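Local coordinates for protein glycosyl hydrolase, BNR repeat (Ralstonia eutropha, PDB 3B7F) that is probably a hydrolase acting on glycosidic bonds, built as a seven-bladed beta-propeller with BNR repeats, its substrate not established, at residues A[272-283]-A[293-301]. Sequence-based numbering, arbitrary orientation.
Sequences MPREVGDIGFPI and VWVFPMDGS. With EDO (1,2-ethanediol), chain N; EDO (1,2-ethanediol), chain M.
Met298 N donates to Ile279 O at 2.9 Å. With an N-H...O angle of 170° this bond is nearly straight, although the donor is tilted well out of the carbonyl plane. Pro297 CA adds a CA-H...O contact to the same oxygen. On either side of this link, water takes over the pairing. One water accepts from Phe281 N and donates to Phe296 O at 2.6 Å; another accepts from Phe296 N and donates to Pro282 O. A third accepts from Ile279 N and lies within hydrogen-bonding distance of Val276 O and Met298 O. Backbone groups are thus linked through water where 272-283 and 293-301 stand too far apart for direct bonding.

Among the side chains, the selenium (SE) of Met298, a selenomethionine like Met272, sits at the edge of the Phe281 ring, 3.9 Å from Phe281 CD2. The line from SE to the ring centroid runs 81° off the ring normal, a Met-aromatic contact. Pro297 is approached by two apolar groups: Met272 CE reaches its CG at 3.7 Å, and Val276 CG1 packs against its CB. The bends of Met272 at chi2 and chi3 bring the methyl to Pro297 CG, the two side chains crossing at about a right angle. Farther along, Ile283 CG1, anti to the backbone N (chi1 -164°), meets Val293 CG1 at a tight 3.5 Å and lies alongside Val295 CG1.

In the next shell, His235 stacks on Phe281 and donates through ND1 to Gly280 O, while Tyr248, Gln250 and Ile255 of the preceding sheet receive Ile283. Trp294 pairs through its backbone with Val284, and Val295 with Tyr316. These bonds place 282-285 and 293-297 as the first two strands, an antiparallel hairpin, of a four-stranded blade in the seven-bladed beta-propeller.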
# COMPACT_ATOMS: atom_id res chain seq x y z
N MSE A 272 13.36 -2.61 -17.31
CA MSE A 272 12.33 -1.79 -17.92
C MSE A 272 12.86 -1.03 -19.12
O MSE A 272 14.07 -0.77 -19.20
CB MSE A 272 11.74 -0.78 -16.91
CG MSE A 272 10.83 -1.38 -15.83
SE MSE A 272 9.09 -1.98 -16.48
CE MSE A 272 8.26 -0.25 -16.88
N PRO A 273 11.96 -0.69 -20.08
CA PRO A 273 12.44 0.05 -21.24
C PRO A 273 12.87 1.45 -20.80
O PRO A 273 12.28 2.02 -19.88
CB PRO A 273 11.21 0.11 -22.16
CG PRO A 273 10.25 -0.91 -21.64
CD PRO A 273 10.51 -0.93 -20.17
N ARG A 274 13.94 1.95 -21.44
CA ARG A 274 14.52 3.24 -21.13
C ARG A 274 13.49 4.36 -21.17
O ARG A 274 13.49 5.24 -20.28
CB ARG A 274 15.63 3.59 -22.12
CG ARG A 274 16.48 4.78 -21.69
CD ARG A 274 16.91 5.67 -22.84
NE ARG A 274 15.78 6.33 -23.48
CZ ARG A 274 15.06 7.32 -22.96
NH1 ARG A 274 15.34 7.84 -21.76
NH2 ARG A 274 14.03 7.81 -23.63
N GLU A 275 12.61 4.35 -22.17
CA GLU A 275 11.64 5.47 -22.30
C GLU A 275 10.52 5.43 -21.27
O GLU A 275 9.88 6.43 -21.07
CB GLU A 275 11.04 5.63 -23.72
CG GLU A 275 9.96 4.62 -24.15
CD GLU A 275 10.47 3.24 -24.44
OE1 GLU A 275 11.69 2.93 -24.20
OE2 GLU A 275 9.64 2.45 -24.93
N VAL A 276 10.29 4.28 -20.64
CA VAL A 276 9.25 4.12 -19.62
C VAL A 276 9.83 4.34 -18.21
O VAL A 276 9.22 5.02 -17.40
CB VAL A 276 8.56 2.74 -19.75
CG1 VAL A 276 7.54 2.53 -18.65
CG2 VAL A 276 7.88 2.62 -21.13
N GLY A 277 11.03 3.82 -17.94
CA GLY A 277 11.64 3.92 -16.63
C GLY A 277 11.00 2.98 -15.61
O GLY A 277 10.09 2.19 -15.94
N ASP A 278 11.47 3.05 -14.37
CA ASP A 278 10.98 2.18 -13.30
C ASP A 278 10.58 2.94 -12.06
O ASP A 278 10.69 2.46 -10.92
CB ASP A 278 12.00 1.06 -13.01
CG ASP A 278 13.27 1.56 -12.38
OD1 ASP A 278 13.58 2.74 -12.55
OD2 ASP A 278 13.90 0.78 -11.63
N ILE A 279 10.05 4.15 -12.29
CA ILE A 279 9.56 5.01 -11.22
C ILE A 279 8.05 4.89 -11.25
O ILE A 279 7.46 4.67 -12.31
CB ILE A 279 10.03 6.48 -11.36
CG1 ILE A 279 11.53 6.51 -11.69
CG2 ILE A 279 9.68 7.28 -10.08
CD1 ILE A 279 12.37 5.53 -10.90
N GLY A 280 7.44 5.01 -10.08
CA GLY A 280 6.00 4.85 -9.93
C GLY A 280 5.71 4.80 -8.46
O GLY A 280 6.61 5.04 -7.66
N PHE A 281 4.45 4.54 -8.10
CA PHE A 281 4.03 4.43 -6.69
C PHE A 281 3.65 3.05 -6.16
O PHE A 281 4.28 2.57 -5.19
CB PHE A 281 2.92 5.47 -6.39
CG PHE A 281 3.42 6.90 -6.42
CD1 PHE A 281 4.20 7.39 -5.38
CD2 PHE A 281 3.10 7.75 -7.46
CE1 PHE A 281 4.68 8.69 -5.39
CE2 PHE A 281 3.56 9.05 -7.49
CZ PHE A 281 4.36 9.52 -6.45
N PRO A 282 2.63 2.39 -6.74
CA PRO A 282 2.23 1.07 -6.19
C PRO A 282 3.03 -0.16 -6.70
O PRO A 282 3.66 -0.12 -7.77
CB PRO A 282 0.80 0.93 -6.70
CG PRO A 282 0.86 1.59 -8.05
CD PRO A 282 1.81 2.73 -7.93
N ILE A 283 3.00 -1.24 -5.93
CA ILE A 283 3.52 -2.54 -6.36
C ILE A 283 2.56 -3.62 -5.81
O ILE A 283 2.11 -3.50 -4.68
CB ILE A 283 5.02 -2.77 -5.98
CG1 ILE A 283 5.62 -3.94 -6.79
CG2 ILE A 283 5.20 -3.00 -4.46
CD1 ILE A 283 7.16 -3.92 -6.91
N VAL A 293 4.50 -9.85 -10.52
CA VAL A 293 4.40 -8.54 -9.87
C VAL A 293 3.93 -7.55 -10.91
O VAL A 293 4.27 -7.70 -12.09
CB VAL A 293 5.79 -8.14 -9.24
CG1 VAL A 293 5.88 -6.67 -8.95
CG2 VAL A 293 6.06 -8.96 -7.96
N TRP A 294 3.11 -6.58 -10.47
CA TRP A 294 2.58 -5.50 -11.31
C TRP A 294 2.99 -4.15 -10.75
O TRP A 294 2.99 -3.99 -9.53
CB TRP A 294 1.03 -5.52 -11.33
CG TRP A 294 0.46 -6.69 -12.01
CD1 TRP A 294 0.20 -6.80 -13.32
CD2 TRP A 294 0.09 -7.94 -11.42
NE1 TRP A 294 -0.32 -8.01 -13.60
CE2 TRP A 294 -0.38 -8.76 -12.46
CE3 TRP A 294 0.12 -8.45 -10.11
CZ2 TRP A 294 -0.85 -10.06 -12.25
CZ3 TRP A 294 -0.36 -9.74 -9.89
CH2 TRP A 294 -0.85 -10.53 -10.96
N VAL A 295 3.33 -3.20 -11.64
CA VAL A 295 3.64 -1.82 -11.30
C VAL A 295 2.83 -0.86 -12.23
O VAL A 295 2.23 -1.30 -13.18
CB VAL A 295 5.19 -1.49 -11.35
CG1 VAL A 295 5.93 -2.29 -10.26
CG2 VAL A 295 5.82 -1.71 -12.79
N PHE A 296 2.78 0.43 -11.88
CA PHE A 296 2.13 1.45 -12.70
C PHE A 296 3.14 2.62 -12.88
O PHE A 296 3.15 3.57 -12.08
CB PHE A 296 0.83 1.97 -12.11
CG PHE A 296 0.05 2.82 -13.09
CD1 PHE A 296 0.29 4.20 -13.22
CD2 PHE A 296 -0.89 2.22 -13.96
CE1 PHE A 296 -0.42 4.95 -14.17
CE2 PHE A 296 -1.59 2.96 -14.88
CZ PHE A 296 -1.37 4.33 -14.99
N PRO A 297 3.97 2.55 -13.94
CA PRO A 297 4.98 3.56 -14.13
C PRO A 297 4.53 4.98 -14.40
O PRO A 297 3.54 5.21 -15.11
CB PRO A 297 5.77 3.02 -15.34
CG PRO A 297 5.47 1.55 -15.34
CD PRO A 297 4.07 1.49 -14.96
N MSE A 298 5.29 5.91 -13.83
CA MSE A 298 5.10 7.35 -13.96
C MSE A 298 6.47 7.97 -14.21
O MSE A 298 7.48 7.31 -14.05
CB MSE A 298 4.44 7.88 -12.70
CG MSE A 298 2.94 7.41 -12.62
SE MSE A 298 2.02 8.24 -11.19
CE MSE A 298 1.87 9.98 -11.99
N ASP A 299 6.48 9.24 -14.60
CA ASP A 299 7.67 10.00 -14.94
C ASP A 299 8.35 10.57 -13.69
O ASP A 299 7.84 11.49 -13.07
CB ASP A 299 7.25 11.11 -15.90
CG ASP A 299 8.42 11.87 -16.51
OD1 ASP A 299 9.55 11.80 -16.00
OD2 ASP A 299 8.18 12.56 -17.53
N GLY A 300 9.50 10.02 -13.32
CA GLY A 300 10.26 10.50 -12.17
C GLY A 300 11.52 11.22 -12.59
O GLY A 300 12.48 11.21 -11.84
N SER A 301 11.51 11.86 -13.77
CA SER A 301 12.72 12.53 -14.30
C SER A 301 13.02 13.92 -13.70
O SER A 301 14.14 14.44 -13.88
CB SER A 301 12.64 12.62 -15.83
OG SER A 301 11.57 13.45 -16.22
C1 EDO N . 5.87 8.16 -18.31
O1 EDO N . 4.71 7.39 -18.66
C2 EDO N . 6.97 7.20 -17.86
O2 EDO N . 6.42 5.90 -17.66
C1 EDO M . 11.05 9.29 -17.67
O1 EDO M . 9.87 8.52 -17.76
C2 EDO M . 12.23 8.40 -18.00
O2 EDO M . 11.98 7.84 -19.29
O HOH W 1 9.40 5.68 -14.83
O HOH W 2 2.31 5.07 -10.12
O HOH W 3 4.42 1.49 -9.83